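Local structure of ATP-dependent DNA helicase (Mycobacterium smegmatis, 5V9X) at residues Ala548-Gly553 / Phe780-Ala785; Leu789-His794 / Arg805-Gln810. The protein unwinds RNA:DNA hybrids as an ATP-dependent helicase of the Lhr family, moving 3'-to-5' along a single-stranded DNA tracking strand. All blocks are in the same frame, centred on the assembly; numbering follows the deposited sequence.

Contact 1: residues Ala548-Gly553 / Phe780-Ala785. With nucleotides of chain B.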
loop_
_atom_site.group_PDB
_atom_site.type_symbol
_atom_site.label_atom_id
_atom_site.label_comp_id
_atom_site.label_asym_id
_atom_site.label_seq_id
_atom_site.Cartn_x
_atom_site.Cartn_y
_atom_site.Cartn_z
ATOM N N ALA A 548 -3.138 -3.778 -12.391
ATOM C CA ALA A 548 -3.526 -2.441 -11.965
ATOM C C ALA A 548 -2.355 -1.575 -11.523
ATOM O O ALA A 548 -2.482 -0.346 -11.528
ATOM C CB ALA A 548 -4.542 -2.523 -10.820
ATOM N N ILE A 549 -1.232 -2.172 -11.144
ATOM C CA ILE A 549 -0.091 -1.378 -10.674
ATOM C C ILE A 549 0.435 -0.524 -11.823
ATOM O O ILE A 549 0.692 -1.054 -12.917
ATOM C CB ILE A 549 1.001 -2.291 -10.116
ATOM C CG1 ILE A 549 0.518 -2.965 -8.828
ATOM C CG2 ILE A 549 2.276 -1.501 -9.856
ATOM C CD1 ILE A 549 1.479 -3.995 -8.277
ATOM N N PRO A 550 0.602 0.781 -11.635
ATOM C CA PRO A 550 1.006 1.645 -12.746
ATOM C C PRO A 550 2.508 1.650 -12.973
ATOM O O PRO A 550 3.309 1.401 -12.068
ATOM C CB PRO A 550 0.521 3.028 -12.298
ATOM C CG PRO A 550 0.609 2.971 -10.811
ATOM C CD PRO A 550 0.274 1.552 -10.422
ATOM N N ASP A 551 2.883 1.946 -14.216
ATOM C CA ASP A 551 4.277 2.200 -14.569
ATOM C C ASP A 551 4.638 3.597 -14.087
ATOM O O ASP A 551 4.230 4.598 -14.681
ATOM C CB ASP A 551 4.494 2.071 -16.072
ATOM C CG ASP A 551 4.594 0.628 -16.529
ATOM O OD1 ASP A 551 4.575 -0.276 -15.668
ATOM O OD2 ASP A 551 4.697 0.400 -17.755
ATOM N N ARG A 552 5.391 3.671 -12.998
ATOM C CA ARG A 552 5.954 4.926 -12.530
ATOM C C ARG A 552 7.422 5.016 -12.925
ATOM O O ARG A 552 8.068 4.016 -13.245
ATOM C CB ARG A 552 5.804 5.067 -11.013
ATOM C CG ARG A 552 4.632 5.932 -10.594
ATOM C CD ARG A 552 3.671 5.169 -9.710
ATOM N NE ARG A 552 2.472 5.949 -9.412
ATOM C CZ ARG A 552 1.504 5.547 -8.595
ATOM N NH1 ARG A 552 1.591 4.370 -7.985
ATOM N NH2 ARG A 552 0.449 6.322 -8.385
ATOM N N GLY A 553 7.941 6.238 -12.908
ATOM C CA GLY A 553 9.332 6.457 -13.242
ATOM C C GLY A 553 9.752 7.901 -13.105
ATOM O O GLY A 553 8.937 8.815 -13.264
ATOM N N PHE A 780 -4.112 10.635 -15.676
ATOM C CA PHE A 780 -4.739 10.357 -16.966
ATOM C C PHE A 780 -3.906 9.370 -17.773
ATOM O O PHE A 780 -4.456 8.528 -18.491
ATOM C CB PHE A 780 -4.945 11.652 -17.752
ATOM C CG PHE A 780 -5.590 11.449 -19.099
ATOM C CD1 PHE A 780 -6.968 11.493 -19.236
ATOM C CD2 PHE A 780 -4.818 11.219 -20.231
ATOM C CE1 PHE A 780 -7.565 11.310 -20.473
ATOM C CE2 PHE A 780 -5.408 11.031 -21.469
ATOM C CZ PHE A 780 -6.784 11.078 -21.591
ATOM N N ARG A 781 -2.578 9.467 -17.678
ATOM C CA ARG A 781 -1.712 8.521 -18.374
ATOM C C ARG A 781 -1.855 7.119 -17.796
ATOM O O ARG A 781 -2.053 6.148 -18.537
ATOM C CB ARG A 781 -0.256 8.984 -18.298
ATOM C CG ARG A 781 0.739 7.933 -18.766
ATOM C CD ARG A 781 2.171 8.337 -18.469
ATOM N NE ARG A 781 2.386 8.644 -17.056
ATOM C CZ ARG A 781 2.528 7.728 -16.102
ATOM N NH1 ARG A 781 2.467 6.438 -16.401
ATOM N NH2 ARG A 781 2.725 8.104 -14.846
ATOM N N GLU A 782 -1.748 6.993 -16.469
ATOM C CA GLU A 782 -1.882 5.684 -15.835
ATOM C C GLU A 782 -3.253 5.074 -16.112
ATOM O O GLU A 782 -3.373 3.858 -16.299
ATOM C CB GLU A 782 -1.639 5.800 -14.328
ATOM C CG GLU A 782 -0.250 6.300 -13.938
ATOM C CD GLU A 782 -0.107 6.517 -12.438
ATOM O OE1 GLU A 782 -1.102 6.314 -11.708
ATOM O OE2 GLU A 782 0.998 6.892 -11.987
ATOM N N CYS A 783 -4.299 5.906 -16.146
ATOM C CA CYS A 783 -5.638 5.397 -16.435
ATOM C C CYS A 783 -5.753 4.932 -17.881
ATOM O O CYS A 783 -6.280 3.846 -18.154
ATOM C CB CYS A 783 -6.687 6.466 -16.129
ATOM S SG CYS A 783 -7.092 6.643 -14.374
ATOM N N ALA A 784 -5.267 5.743 -18.827
ATOM C CA ALA A 784 -5.356 5.374 -20.236
ATOM C C ALA A 784 -4.627 4.066 -20.515
ATOM O O ALA A 784 -5.131 3.208 -21.248
ATOM C CB ALA A 784 -4.798 6.497 -21.112
ATOM N N ALA A 785 -3.439 3.893 -19.929
ATOM C CA ALA A 785 -2.683 2.664 -20.140
ATOM C C ALA A 785 -3.367 1.471 -19.485
ATOM O O ALA A 785 -3.442 0.389 -20.080
ATOM C CB ALA A 785 -1.260 2.825 -19.607
ATOM P P DG B 9 5.736 -8.660 -4.972
ATOM O OP1 DG B 9 5.615 -9.866 -4.123
ATOM O OP2 DG B 9 7.073 -8.149 -5.353
ATOM O "O5'" DG B 9 4.900 -8.891 -6.306
ATOM C "C5'" DG B 9 3.495 -9.085 -6.229
ATOM C "C4'" DG B 9 2.874 -9.079 -7.612
ATOM O "O4'" DG B 9 2.891 -7.730 -8.142
ATOM C "C3'" DG B 9 3.582 -9.957 -8.637
ATOM O "O3'" DG B 9 2.625 -10.623 -9.442
ATOM C "C2'" DG B 9 4.411 -8.961 -9.448
ATOM C "C1'" DG B 9 3.555 -7.704 -9.387
ATOM N N9 DG B 9 4.333 -6.471 -9.454
ATOM C C8 DG B 9 5.317 -6.069 -8.584
ATOM N N7 DG B 9 5.840 -4.916 -8.889
ATOM C C5 DG B 9 5.158 -4.523 -10.032
ATOM C C6 DG B 9 5.295 -3.354 -10.812
ATOM O O6 DG B 9 6.072 -2.405 -10.644
ATOM N N1 DG B 9 4.411 -3.345 -11.888
ATOM C C2 DG B 9 3.506 -4.342 -12.171
ATOM N N2 DG B 9 2.734 -4.156 -13.254
ATOM N N3 DG B 9 3.368 -5.447 -11.443
ATOM C C4 DG B 9 4.225 -5.468 -10.393
ATOM P P DT B 8 9.122 -4.118 -4.214
ATOM O OP1 DT B 8 10.050 -5.095 -3.606
ATOM O OP2 DT B 8 9.440 -3.536 -5.536
ATOM O "O5'" DT B 8 7.665 -4.769 -4.297
ATOM C "C5'" DT B 8 6.981 -5.138 -3.103
ATOM C "C4'" DT B 8 5.496 -5.314 -3.364
ATOM O "O4'" DT B 8 4.881 -4.033 -3.584
ATOM C "C3'" DT B 8 5.157 -6.129 -4.603
ATOM O "O3'" DT B 8 4.941 -7.478 -4.231
ATOM C "C2'" DT B 8 3.867 -5.476 -5.145
ATOM C "C1'" DT B 8 3.669 -4.242 -4.258
ATOM N N1 DT B 8 3.332 -3.002 -5.017
ATOM C C2 DT B 8 2.092 -2.431 -4.850
ATOM O O2 DT B 8 1.243 -2.886 -4.107
ATOM N N3 DT B 8 1.881 -1.297 -5.588
ATOM C C4 DT B 8 2.768 -0.691 -6.461
ATOM O O4 DT B 8 2.484 0.329 -7.081
ATOM C C5 DT B 8 4.050 -1.343 -6.590
ATOM C C7 DT B 8 5.093 -0.778 -7.505
ATOM C C6 DT B 8 4.266 -2.454 -5.870
#
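Glu782 leaves helix 774-786 with CG anti to its carbonyl carbon (chi1 -61°) and runs extended from there, which carries its carboxylate across Pro550 to the side chain of Arg552. In Arg781, whose CG lies opposite its own backbone N, a bend at the third torsion turns the guanidinium toward the same loop. Pro550 CB packs against Glu782 CD at 3.5 Å, while Arg552 NE forms a salt bridge with Glu782 OE2 over 3.1 Å. OE2 makes the close approach, and with the carboxylate and guanidinium planes 79° apart this is not a coplanar, two-pronged pair. Glu782 OE2 also has a longer ionic partner in Arg781 NH2, at 3.6 Å, which makes a three-residue salt-bridge network. Within the fold, this network joins the winged-helix family region to the DEAD/H-associated region through the loop 548-553, whose Ile549 touches the DNA: its CG2 lies 3.3 Å from O4 of DT8 of chain B and 3.5 Å from N1 of DG9 of chain B. Arg552 also approaches O4 of DT8 of chain B, near the plane of its guanidinium. Arg781 NH1 donates a bent hydrogen bond (138° at the hydrogen) to Asp551 O at 3.1 Å, and Arg781 NE forms a salt bridge with Glu574.

Contact 2: residues Leu789-His794 / Arg805-Gln810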
loop_
_atom_site.group_PDB
_atom_site.type_symbol
_atom_site.label_atom_id
_atom_site.label_comp_id
_atom_site.label_asym_id
_atom_site.label_seq_id
_atom_site.Cartn_x
_atom_site.Cartn_y
_atom_site.Cartn_z
ATOM N N LEU A 789 -5.857 1.438 -23.791
ATOM C CA LEU A 789 -6.248 2.292 -24.904
ATOM C C LEU A 789 -5.077 2.966 -25.604
ATOM O O LEU A 789 -5.233 3.402 -26.751
ATOM C CB LEU A 789 -7.220 3.375 -24.422
ATOM C CG LEU A 789 -8.533 2.869 -23.832
ATOM C CD1 LEU A 789 -9.357 4.035 -23.340
ATOM C CD2 LEU A 789 -9.309 2.066 -24.861
ATOM N N LEU A 790 -3.923 3.071 -24.949
ATOM C CA LEU A 790 -2.771 3.714 -25.566
ATOM C C LEU A 790 -2.119 2.779 -26.580
ATOM O O LEU A 790 -1.970 1.584 -26.316
ATOM C CB LEU A 790 -1.744 4.112 -24.511
ATOM C CG LEU A 790 -2.101 5.236 -23.543
ATOM C CD1 LEU A 790 -0.934 5.503 -22.608
ATOM C CD2 LEU A 790 -2.484 6.492 -24.308
ATOM N N PRO A 791 -1.719 3.295 -27.743
ATOM C CA PRO A 791 -0.956 2.468 -28.687
ATOM C C PRO A 791 0.429 2.166 -28.131
ATOM O O PRO A 791 1.130 3.062 -27.655
ATOM C CB PRO A 791 -0.888 3.336 -29.949
ATOM C CG PRO A 791 -1.063 4.733 -29.456
ATOM C CD PRO A 791 -1.972 4.649 -28.264
ATOM N N ARG A 792 0.812 0.896 -28.178
ATOM C CA ARG A 792 2.102 0.448 -27.673
ATOM C C ARG A 792 3.077 0.216 -28.825
ATOM O O ARG A 792 2.702 0.186 -29.999
ATOM C CB ARG A 792 1.937 -0.823 -26.828
ATOM C CG ARG A 792 0.923 -1.819 -27.370
ATOM C CD ARG A 792 0.836 -3.070 -26.501
ATOM N NE ARG A 792 0.463 -2.773 -25.120
ATOM C CZ ARG A 792 0.358 -3.692 -24.162
ATOM N NH1 ARG A 792 0.598 -4.968 -24.433
ATOM N NH2 ARG A 792 0.013 -3.336 -22.932
ATOM N N ARG A 793 4.357 0.062 -28.468
ATOM C CA ARG A 793 5.404 -0.092 -29.472
ATOM C C ARG A 793 5.534 -1.529 -29.957
ATOM O O ARG A 793 6.001 -1.761 -31.078
ATOM C CB ARG A 793 6.744 0.388 -28.914
ATOM C CG ARG A 793 6.834 1.889 -28.706
ATOM C CD ARG A 793 7.987 2.475 -29.503
ATOM N NE ARG A 793 7.527 3.431 -30.505
ATOM C CZ ARG A 793 8.276 3.883 -31.505
ATOM N NH1 ARG A 793 9.527 3.460 -31.645
ATOM N NH2 ARG A 793 7.775 4.753 -32.370
ATOM N N HIS A 794 5.145 -2.498 -29.131
ATOM C CA HIS A 794 5.162 -3.909 -29.480
ATOM C C HIS A 794 3.903 -4.525 -28.887
ATOM O O HIS A 794 3.566 -4.244 -27.727
ATOM C CB HIS A 794 6.409 -4.620 -28.936
ATOM C CG HIS A 794 6.642 -5.975 -29.531
ATOM N ND1 HIS A 794 5.870 -7.072 -29.213
ATOM C CD2 HIS A 794 7.567 -6.411 -30.419
ATOM C CE1 HIS A 794 6.306 -8.124 -29.883
ATOM N NE2 HIS A 794 7.334 -7.750 -30.623
ATOM N N ARG A 805 3.744 8.428 -22.062
ATOM C CA ARG A 805 3.546 9.861 -21.866
ATOM C C ARG A 805 3.209 10.561 -23.176
ATOM O O ARG A 805 2.263 11.353 -23.242
ATOM C CB ARG A 805 4.798 10.475 -21.244
ATOM C CG ARG A 805 5.067 10.018 -19.832
ATOM C CD ARG A 805 6.527 10.172 -19.487
ATOM N NE ARG A 805 6.769 9.934 -18.071
ATOM C CZ ARG A 805 7.970 9.715 -17.551
ATOM N NH1 ARG A 805 9.039 9.700 -18.337
ATOM N NH2 ARG A 805 8.102 9.513 -16.248
ATOM N N GLN A 806 3.977 10.279 -24.229
ATOM C CA GLN A 806 3.759 10.945 -25.510
ATOM C C GLN A 806 2.369 10.648 -26.058
ATOM O O GLN A 806 1.636 11.561 -26.454
ATOM C CB GLN A 806 4.837 10.521 -26.505
ATOM C CG GLN A 806 4.616 11.026 -27.920
ATOM C CD GLN A 806 5.748 10.642 -28.850
ATOM O OE1 GLN A 806 5.544 9.928 -29.833
ATOM N NE2 GLN A 806 6.951 11.114 -28.545
ATOM N N ARG A 807 1.981 9.370 -26.080
ATOM C CA ARG A 807 0.670 9.012 -26.612
ATOM C C ARG A 807 -0.452 9.464 -25.685
ATOM O O ARG A 807 -1.511 9.893 -26.154
ATOM C CB ARG A 807 0.592 7.505 -26.854
ATOM C CG ARG A 807 1.489 7.003 -27.974
ATOM C CD ARG A 807 1.116 7.620 -29.315
ATOM N NE ARG A 807 1.830 6.980 -30.417
ATOM C CZ ARG A 807 3.054 7.320 -30.809
ATOM N NH1 ARG A 807 3.702 8.297 -30.190
ATOM N NH2 ARG A 807 3.631 6.683 -31.819
ATOM N N ALA A 808 -0.245 9.375 -24.367
ATOM C CA ALA A 808 -1.280 9.805 -23.431
ATOM C C ALA A 808 -1.468 11.317 -23.474
ATOM O O ALA A 808 -2.603 11.810 -23.476
ATOM C CB ALA A 808 -0.945 9.347 -22.012
ATOM N N ALA A 809 -0.366 12.070 -23.499
ATOM C CA ALA A 809 -0.467 13.522 -23.598
ATOM C C ALA A 809 -1.108 13.934 -24.915
ATOM O O ALA A 809 -1.994 14.796 -24.947
ATOM C CB ALA A 809 0.911 14.164 -23.444
ATOM N N GLN A 810 -0.677 13.320 -26.019
ATOM C CA GLN A 810 -1.289 13.602 -27.312
ATOM C C GLN A 810 -2.745 13.161 -27.364
ATOM O O GLN A 810 -3.519 13.699 -28.165
ATOM C CB GLN A 810 -0.479 12.934 -28.428
ATOM C CG GLN A 810 0.753 13.735 -28.846
ATOM C CD GLN A 810 1.821 12.890 -29.513
ATOM O OE1 GLN A 810 1.703 11.666 -29.600
ATOM N NE2 GLN A 810 2.879 13.543 -29.981
#
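Leu790 and Ala808 meet through methyl groups where a loop lies along one flank of helix 801-815, and the two backbones come nearest at Leu790 and Arg807. One methyl of Leu790, CD1, meets Ala808 CB at 3.9 Å. The other, CD2, lies against the helix backbone itself, 3.6 Å from Ala808 CA, and also 4.1 Å from Arg807 CB. Leu790 also touches Ala784 and Ala785 of helix 774-786 and Leu811 of helix 801-815, so it is wedged between two helices.

A second kind of packing sets a proline ring against the aliphatic part of an arginine. Arg807 bends at chi2 (-62°), which brings its CG and CD alongside the CG corner of the Pro791 ring: CD of Arg807 is 3.6 Å from Pro791 CG, and NE of Arg807 follows at 3.8 Å. Pro791 CG also stands at the edge of the guanidinium, near its plane.

Polar bonds play no part across the interface, since no hydrogen bond links the segments. The charged end of Arg807 instead lies beside Gln806 of its own helix, whereas the guanidinium of Arg793 approaches it as a like charge, with NH2 of Arg793 4.6 Å from NH2 of Arg807.

Through these contacts the loop joining two consecutive helices, 774-786 and 801-815, which run steeply across each other, packs back onto the second of them within the DEAD/H-associated region.

How the contacts relate
Contacts 1 and 2 have centres about 11 Å apart and draw on successive helices. Along the chain they come in series: contact 1 closes on helix 774-786, and contact 2 then joins the following loop to helix 801-815. They touch directly, with Arg781 CD packing on Arg805 CG at 3.6 Å and a probable hydrogen bond between Leu789 N and Ala784 O at 3.2 Å. Glu574 links them further, forming salt bridges with both Arg781 and Arg805. Contact 2 is internal to the DEAD/H-associated region, whereas contact 1 joins the first of these helices to the DNA-touching loop 548-553 of the winged-helix region.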